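Local coordinates for protein Hpy188I (PDB 3OQG) that is a GIY-YIG restriction endonuclease that cleaves DNA at a specific sequence, probably with the help of a divalent metal ion, at residues Y73-Q78 with Q96-G101; K80-G85 with Q120-I125. All blocks are in the same frame, centred on the assembly; numbering follows the deposited sequence.

In the fold
Both contacts are buried, and both set one strand of the antiparallel hairpin 71-77/80-87, at one edge of the five-stranded sheet, against a helix covering that sheet. Contact 1 lies nearer the middle of the chain and joins the first strand to segment 96-101, on helix 91-98; contact 2 joins the second strand to helix 113-125. Their chemistry differs accordingly. Beside the DNA, contact 1 mixes aromatic packing with a bond between two tyrosine hydroxyls, whereas contact 2 is apolar between its segments, although K83 on its strand bonds a DNA phosphate. They meet through the strand pairing, through I77 packed on L122, and through K83 bonded to Y98.

Contact 1 (Y73-Q78 with Q96-G101); sequences YVFVIQ and QSYNCG. With nucleotides of chain C; nucleotides of chain D.
Y98 of helix 91-98 reaches across to Y73 and F75 on strand 71-77. Its CB already points toward the strand, and the ring continues that line with CG beside the backbone N (chi1 -79°). One side of the ring then packs on F75: CD2 comes near F75 CZ, and Y98 CE2 lies 3.5 Å from F75 CZ. The two ring planes are inclined at 50°, an oblique pairing. Further out, Y98 CZ sits 3.9 Å from F75 CE2. The tip turns polar, with Y98 OH hydrogen-bonded to Y73 OH at a short 2.5 Å; either hydroxyl could be the donor. Each oxygen lies at the edge of the other ring, near its plane. A second bond, to K83 NZ, holds Y98 OH, and R94 makes a cation-pi contact with the ring.

Y73 leans over F75, two residues along the same strand: CG lies between the backbone N and the carbonyl carbon (chi1 60°), and Y73 CE2 rests 3.6 Å above the F75 ring plane, offset toward its rim. The three rings thus pack as a cluster, and Y73 also lies against a DNA phosphate.

Residues near Y98 contact base edges, consistent with sequence recognition. S97 OG donates to N7 of DA7 of chain C over 2.7 Å and is also bonded to N115, which positions it. C100 SG comes within 3.3 Å of O4 of DT2 of chain D. In one of its two conformers, Q96 points OE1 at N4 of DC9 of chain C, a more tentative bond.

Y73 probably corresponds to the tyrosine of the GIY half of the GIY-YIG signature; with H86, a calcium ligand of this protein, nearby, the tyrosine pair is consistent with a place in the nuclease active site.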
loop_
_atom_site.group_PDB
_atom_site.type_symbol
_atom_site.label_atom_id
_atom_site.label_comp_id
_atom_site.label_asym_id
_atom_site.label_seq_id
_atom_site.Cartn_x
_atom_site.Cartn_y
_atom_site.Cartn_z
ATOM N N TYR A 73 11.237 5.205 9.027
ATOM C CA TYR A 73 11.612 6.611 9.171
ATOM C C TYR A 73 10.771 7.343 10.196
ATOM O O TYR A 73 9.636 6.937 10.510
ATOM C CB TYR A 73 11.560 7.337 7.826
ATOM C CG TYR A 73 10.202 7.338 7.176
ATOM C CD1 TYR A 73 9.871 6.392 6.229
ATOM C CD2 TYR A 73 9.255 8.314 7.498
ATOM C CE1 TYR A 73 8.602 6.393 5.613
ATOM C CE2 TYR A 73 8.026 8.357 6.887
ATOM C CZ TYR A 73 7.689 7.396 5.961
ATOM O OH TYR A 73 6.457 7.412 5.376
ATOM N N VAL A 74 11.350 8.416 10.736
ATOM C CA VAL A 74 10.685 9.300 11.679
ATOM C C VAL A 74 10.853 10.711 11.154
ATOM O O VAL A 74 11.973 11.125 10.871
ATOM C CB VAL A 74 11.292 9.199 13.110
ATOM C CG1 VAL A 74 10.452 10.030 14.136
ATOM C CG2 VAL A 74 11.400 7.710 13.543
ATOM N N PHE A 75 9.733 11.410 10.978
ATOM C CA PHE A 75 9.693 12.819 10.594
ATOM C C PHE A 75 9.644 13.643 11.867
ATOM O O PHE A 75 8.726 13.490 12.694
ATOM C CB PHE A 75 8.438 13.120 9.769
ATOM C CG PHE A 75 8.487 12.648 8.328
ATOM C CD1 PHE A 75 9.583 11.966 7.796
ATOM C CD2 PHE A 75 7.392 12.868 7.503
ATOM C CE1 PHE A 75 9.621 11.570 6.452
ATOM C CE2 PHE A 75 7.418 12.461 6.163
ATOM C CZ PHE A 75 8.524 11.803 5.648
ATOM N N VAL A 76 10.616 14.532 12.014
ATOM C CA VAL A 76 10.735 15.354 13.219
ATOM C C VAL A 76 10.705 16.814 12.802
ATOM O O VAL A 76 11.434 17.233 11.884
ATOM C CB VAL A 76 12.030 15.015 13.983
ATOM C CG1 VAL A 76 12.205 15.904 15.244
ATOM C CG2 VAL A 76 12.029 13.549 14.345
ATOM N N ILE A 77 9.885 17.599 13.485
ATOM C CA ILE A 77 9.721 19.021 13.177
ATOM C C ILE A 77 9.918 19.807 14.463
ATOM O O ILE A 77 9.170 19.621 15.428
ATOM C CB ILE A 77 8.331 19.338 12.592
ATOM C CG1 ILE A 77 8.037 18.463 11.377
ATOM C CG2 ILE A 77 8.224 20.862 12.294
ATOM C CD1 ILE A 77 6.614 18.627 10.808
ATOM N N GLN A 78 10.922 20.678 14.476
ATOM C CA GLN A 78 11.303 21.412 15.690
ATOM C C GLN A 78 11.329 20.495 16.912
ATOM O O GLN A 78 10.723 20.788 17.951
ATOM C CB GLN A 78 10.377 22.609 15.908
ATOM C CG GLN A 78 10.602 23.718 14.905
ATOM C CD GLN A 78 9.846 24.982 15.247
ATOM O OE1 GLN A 78 9.436 25.189 16.387
ATOM N NE2 GLN A 78 9.682 25.850 14.259
ATOM N N GLN A 96 8.666 11.287 -3.117
ATOM C CA GLN A 96 7.949 11.354 -4.409
ATOM C C GLN A 96 6.461 11.035 -4.184
ATOM O O GLN A 96 5.557 11.789 -4.568
ATOM C CB GLN A 96 8.630 10.320 -5.316
ATOM C CG GLN A 96 8.317 10.342 -6.770
ATOM C CD GLN A 96 9.326 9.398 -7.463
ATOM O OE1 GLN A 96 8.946 8.405 -8.065
ATOM N NE2 GLN A 96 10.641 9.668 -7.257
ATOM N N SER A 97 6.216 9.938 -3.489
ATOM C CA SER A 97 4.847 9.537 -3.129
ATOM C C SER A 97 4.145 10.611 -2.272
ATOM O O SER A 97 3.023 11.029 -2.583
ATOM C CB SER A 97 4.874 8.167 -2.435
ATOM O OG SER A 97 3.546 7.698 -2.175
ATOM N N TYR A 98 4.772 11.094 -1.204
ATOM C CA TYR A 98 4.191 12.235 -0.442
ATOM C C TYR A 98 3.856 13.420 -1.327
ATOM O O TYR A 98 2.824 14.085 -1.143
ATOM C CB TYR A 98 5.124 12.689 0.676
ATOM C CG TYR A 98 5.070 11.801 1.893
ATOM C CD1 TYR A 98 3.888 11.636 2.602
ATOM C CD2 TYR A 98 6.206 11.148 2.358
ATOM C CE1 TYR A 98 3.838 10.862 3.726
ATOM C CE2 TYR A 98 6.162 10.360 3.492
ATOM C CZ TYR A 98 4.979 10.197 4.162
ATOM O OH TYR A 98 4.920 9.409 5.301
ATOM N N ASN A 99 4.714 13.699 -2.310
ATOM C CA ASN A 99 4.453 14.794 -3.240
ATOM C C ASN A 99 3.225 14.590 -4.146
ATOM O O ASN A 99 2.848 15.509 -4.885
ATOM C CB ASN A 99 5.705 15.107 -4.061
ATOM C CG ASN A 99 6.743 15.843 -3.263
ATOM O OD1 ASN A 99 6.415 16.478 -2.244
ATOM N ND2 ASN A 99 8.018 15.785 -3.715
ATOM N N CYS A 100 2.613 13.403 -4.078
ATOM C CA CYS A 100 1.306 13.155 -4.704
ATOM C C CYS A 100 0.124 13.716 -3.909
ATOM O O CYS A 100 -1.010 13.704 -4.402
ATOM C CB CYS A 100 1.085 11.666 -4.923
ATOM S SG CYS A 100 2.224 10.940 -6.121
ATOM N N GLY A 101 0.382 14.185 -2.690
ATOM C CA GLY A 101 -0.656 14.720 -1.820
ATOM C C GLY A 101 -1.189 16.092 -2.187
ATOM O O GLY A 101 -1.566 16.832 -1.313
ATOM P P DA C 7 6.172 1.908 0.048
ATOM O OP1 DA C 7 7.115 0.824 0.397
ATOM O OP2 DA C 7 6.639 3.321 0.054
ATOM O "O5'" DA C 7 5.574 1.604 -1.396
ATOM C "C5'" DA C 7 4.893 0.374 -1.637
ATOM C "C4'" DA C 7 4.598 0.202 -3.109
ATOM O "O4'" DA C 7 3.590 1.150 -3.530
ATOM C "C3'" DA C 7 5.784 0.385 -4.051
ATOM O "O3'" DA C 7 5.763 -0.640 -5.050
ATOM C "C2'" DA C 7 5.558 1.760 -4.656
ATOM C "C1'" DA C 7 4.049 1.926 -4.623
ATOM N N9 DA C 7 3.621 3.308 -4.394
ATOM C C8 DA C 7 3.869 4.078 -3.281
ATOM N N7 DA C 7 3.376 5.289 -3.354
ATOM C C5 DA C 7 2.755 5.324 -4.596
ATOM C C6 DA C 7 2.054 6.336 -5.275
ATOM N N6 DA C 7 1.845 7.563 -4.778
ATOM N N1 DA C 7 1.567 6.044 -6.500
ATOM C C2 DA C 7 1.778 4.814 -6.999
ATOM N N3 DA C 7 2.420 3.786 -6.461
ATOM C C4 DA C 7 2.895 4.107 -5.244
ATOM P P DC C 9 5.674 0.375 -12.597
ATOM O OP1 DC C 9 5.013 -0.648 -13.450
ATOM O OP2 DC C 9 7.128 0.262 -12.318
ATOM O "O5'" DC C 9 5.378 1.810 -13.220
ATOM C "C5'" DC C 9 4.042 2.238 -13.477
ATOM C "C4'" DC C 9 4.024 3.686 -13.914
ATOM O "O4'" DC C 9 4.331 4.601 -12.834
ATOM C "C3'" DC C 9 4.971 4.050 -15.064
ATOM O "O3'" DC C 9 4.225 4.423 -16.210
ATOM C "C2'" DC C 9 5.713 5.277 -14.560
ATOM C "C1'" DC C 9 4.803 5.779 -13.457
ATOM N N1 DC C 9 5.483 6.616 -12.456
ATOM C C2 DC C 9 5.121 7.956 -12.363
ATOM O O2 DC C 9 4.205 8.379 -13.092
ATOM N N3 DC C 9 5.765 8.755 -11.486
ATOM C C4 DC C 9 6.731 8.255 -10.718
ATOM N N4 DC C 9 7.349 9.090 -9.880
ATOM C C5 DC C 9 7.105 6.880 -10.778
ATOM C C6 DC C 9 6.459 6.104 -11.653
ATOM P P DT D 2 -0.382 17.361 -13.164
ATOM O OP1 DT D 2 -1.032 17.640 -14.468
ATOM O OP2 DT D 2 -0.669 18.227 -11.994
ATOM O "O5'" DT D 2 -0.725 15.856 -12.770
ATOM C "C5'" DT D 2 -1.030 14.894 -13.780
ATOM C "C4'" DT D 2 -1.086 13.504 -13.190
ATOM O "O4'" DT D 2 0.153 13.170 -12.546
ATOM C "C3'" DT D 2 -2.172 13.234 -12.147
ATOM O "O3'" DT D 2 -3.230 12.513 -12.797
ATOM C "C2'" DT D 2 -1.474 12.389 -11.083
ATOM C "C1'" DT D 2 -0.116 12.084 -11.692
ATOM N N1 DT D 2 1.016 11.957 -10.763
ATOM C C2 DT D 2 1.538 10.704 -10.535
ATOM O O2 DT D 2 1.045 9.677 -10.984
ATOM N N3 DT D 2 2.664 10.694 -9.751
ATOM C C4 DT D 2 3.289 11.784 -9.168
ATOM O O4 DT D 2 4.323 11.624 -8.522
ATOM C C5 DT D 2 2.646 13.059 -9.393
ATOM C C7 DT D 2 3.215 14.286 -8.742
ATOM C C6 DT D 2 1.557 13.083 -10.172
#

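Contact 2 (K80-G85 with Q120-I125); sequences KIFKIG and QSLLKI. With nucleotides of chain C.
L122 of helix 113-125 lays a methyl group over one face of the ring of F82, on strand 80-87, whose K83-I84-G85 probably corresponds to the YIG half of the GIY-YIG motif. L122 CD2 stands 4.1 Å from the ring centroid and only 13° off its normal, a CH-pi contact. F82 CG is anti to the backbone N (chi1 166°), which swings the ring out to the helix. There F82 CZ also approaches S121 CB at 4.4 Å, an oblique and looser touch. The S121 hydroxyl has partners outside the pair, F117 O in its own helix and the backbone N of L20.

Around this pair, F117 and V118 of the same helix and I175 of the second subunit also pack on F82, while I77 of the adjacent strand supports L122. F82 also makes backbone hydrogen bonds to the second subunit, so the strand meets the dimer partner as well as the helix.

A classic beta bulge sets the positions: F82 and K83 both face F75, with F82 N 2.8 Å from F75 O. Two consecutive side chains can therefore serve the same side of the sheet, one apolar and one basic. A bend at chi3 (-84°) brings K83 NZ to the DNA, where it donates to OP2 of DG6 of chain C at 2.7 Å, while G85 CA lies 3.2 Å from OP1 of that phosphate.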
loop_
_atom_site.group_PDB
_atom_site.type_symbol
_atom_site.label_atom_id
_atom_site.label_comp_id
_atom_site.label_asym_id
_atom_site.label_seq_id
_atom_site.Cartn_x
_atom_site.Cartn_y
_atom_site.Cartn_z
ATOM N N LYS A 80 9.890 17.675 17.534
ATOM C CA LYS A 80 8.685 16.880 17.809
ATOM C C LYS A 80 8.505 15.773 16.763
ATOM O O LYS A 80 8.707 16.007 15.583
ATOM C CB LYS A 80 7.434 17.781 17.813
ATOM C CG LYS A 80 7.355 18.769 18.973
ATOM C CD LYS A 80 7.278 18.067 20.300
ATOM C CE LYS A 80 6.869 18.996 21.428
ATOM N NZ LYS A 80 6.894 18.295 22.760
ATOM N N ILE A 81 8.134 14.574 17.217
ATOM C CA ILE A 81 7.843 13.472 16.301
ATOM C C ILE A 81 6.479 13.691 15.662
ATOM O O ILE A 81 5.448 13.652 16.335
ATOM C CB ILE A 81 7.901 12.112 17.016
ATOM C CG1 ILE A 81 9.333 11.855 17.470
ATOM C CG2 ILE A 81 7.411 10.973 16.082
ATOM C CD1 ILE A 81 9.506 10.603 18.313
ATOM N N PHE A 82 6.484 13.926 14.355
ATOM C CA PHE A 82 5.257 14.153 13.599
ATOM C C PHE A 82 4.694 12.819 13.109
ATOM O O PHE A 82 3.502 12.607 13.147
ATOM C CB PHE A 82 5.539 15.077 12.410
ATOM C CG PHE A 82 4.453 15.102 11.390
ATOM C CD1 PHE A 82 3.310 15.862 11.588
ATOM C CD2 PHE A 82 4.555 14.333 10.235
ATOM C CE1 PHE A 82 2.264 15.861 10.625
ATOM C CE2 PHE A 82 3.534 14.357 9.261
ATOM C CZ PHE A 82 2.402 15.128 9.456
ATOM N N LYS A 83 5.565 11.949 12.618
ATOM C CA LYS A 83 5.156 10.622 12.197
ATOM C C LYS A 83 6.283 9.602 12.168
ATOM O O LYS A 83 7.450 9.950 12.127
ATOM C CB LYS A 83 4.380 10.672 10.865
ATOM C CG LYS A 83 5.144 10.516 9.608
ATOM C CD LYS A 83 4.183 10.201 8.413
ATOM C CE LYS A 83 3.799 8.722 8.231
ATOM N NZ LYS A 83 2.969 8.491 6.983
ATOM N N ILE A 84 5.874 8.333 12.204
ATOM C CA ILE A 84 6.735 7.184 12.004
ATOM C C ILE A 84 6.108 6.430 10.851
ATOM O O ILE A 84 4.898 6.225 10.840
ATOM C CB ILE A 84 6.830 6.281 13.240
ATOM C CG1 ILE A 84 7.377 7.065 14.443
ATOM C CG2 ILE A 84 7.694 5.039 12.935
ATOM C CD1 ILE A 84 7.125 6.401 15.788
ATOM N N GLY A 85 6.921 6.081 9.855
ATOM C CA GLY A 85 6.462 5.322 8.695
ATOM C C GLY A 85 7.491 4.337 8.197
ATOM O O GLY A 85 8.557 4.190 8.779
ATOM N N GLN A 120 0.137 18.399 2.824
ATOM C CA GLN A 120 -0.532 19.677 3.088
ATOM C C GLN A 120 -0.163 20.186 4.477
ATOM O O GLN A 120 0.038 21.393 4.660
ATOM C CB GLN A 120 -2.041 19.598 2.917
ATOM C CG GLN A 120 -2.494 19.276 1.494
ATOM C CD GLN A 120 -1.917 20.219 0.468
ATOM O OE1 GLN A 120 -1.871 21.451 0.677
ATOM N NE2 GLN A 120 -1.487 19.665 -0.660
ATOM N N SER A 121 -0.051 19.272 5.437
ATOM C CA SER A 121 0.342 19.661 6.806
ATOM C C SER A 121 1.768 20.189 6.833
ATOM O O SER A 121 2.036 21.230 7.433
ATOM C CB SER A 121 0.197 18.491 7.785
ATOM O OG SER A 121 -1.178 18.177 7.994
ATOM N N LEU A 122 2.683 19.485 6.178
ATOM C CA LEU A 122 4.075 19.939 6.125
ATOM C C LEU A 122 4.239 21.267 5.383
ATOM O O LEU A 122 5.045 22.105 5.787
ATOM C CB LEU A 122 4.974 18.846 5.531
ATOM C CG LEU A 122 5.080 17.532 6.317
ATOM C CD1 LEU A 122 6.169 16.604 5.750
ATOM C CD2 LEU A 122 5.260 17.677 7.815
ATOM N N LEU A 123 3.498 21.462 4.295
ATOM C CA LEU A 123 3.537 22.729 3.571
ATOM C C LEU A 123 3.020 23.887 4.438
ATOM O O LEU A 123 3.576 24.993 4.430
ATOM C CB LEU A 123 2.727 22.625 2.252
ATOM C CG LEU A 123 3.309 21.772 1.120
ATOM C CD1 LEU A 123 2.338 21.765 -0.086
ATOM C CD2 LEU A 123 4.722 22.213 0.722
ATOM N N LYS A 124 1.940 23.641 5.176
ATOM C CA LYS A 124 1.303 24.674 6.005
ATOM C C LYS A 124 2.147 25.046 7.212
ATOM O O LYS A 124 2.290 26.235 7.541
ATOM C CB LYS A 124 -0.091 24.222 6.434
ATOM C CG LYS A 124 -0.918 25.221 7.202
ATOM C CD LYS A 124 -1.305 26.467 6.396
ATOM C CE LYS A 124 -2.117 27.460 7.249
ATOM N NZ LYS A 124 -1.296 28.079 8.355
ATOM N N ILE A 125 2.705 24.034 7.876
ATOM C CA ILE A 125 3.596 24.256 9.017
ATOM C C ILE A 125 4.842 24.991 8.518
ATOM O O ILE A 125 5.374 25.896 9.180
ATOM C CB ILE A 125 3.975 22.926 9.662
ATOM C CG1 ILE A 125 2.747 22.283 10.351
ATOM C CG2 ILE A 125 5.162 23.099 10.631
ATOM C CD1 ILE A 125 2.994 20.837 10.763
ATOM P P DG C 6 3.138 4.978 5.535
ATOM O OP1 DG C 6 4.216 4.667 6.496
ATOM O OP2 DG C 6 2.758 6.390 5.272
ATOM O "O5'" DG C 6 3.478 4.262 4.155
ATOM C "C5'" DG C 6 3.297 2.853 4.038
ATOM C "C4'" DG C 6 3.227 2.443 2.588
ATOM O "O4'" DG C 6 2.059 3.009 1.944
ATOM C "C3'" DG C 6 4.429 2.878 1.746
ATOM O "O3'" DG C 6 4.908 1.754 1.012
ATOM C "C2'" DG C 6 3.851 3.916 0.802
ATOM C "C1'" DG C 6 2.448 3.380 0.637
ATOM N N9 DG C 6 1.477 4.328 0.098
ATOM C C8 DG C 6 1.069 5.529 0.633
ATOM N N7 DG C 6 0.233 6.174 -0.138
ATOM C C5 DG C 6 0.063 5.339 -1.238
ATOM C C6 DG C 6 -0.714 5.508 -2.418
ATOM O O6 DG C 6 -1.429 6.469 -2.745
ATOM N N1 DG C 6 -0.589 4.408 -3.271
ATOM C C2 DG C 6 0.191 3.305 -3.026
ATOM N N2 DG C 6 0.203 2.351 -3.974
ATOM N N3 DG C 6 0.915 3.141 -1.937
ATOM C C4 DG C 6 0.810 4.190 -1.097
#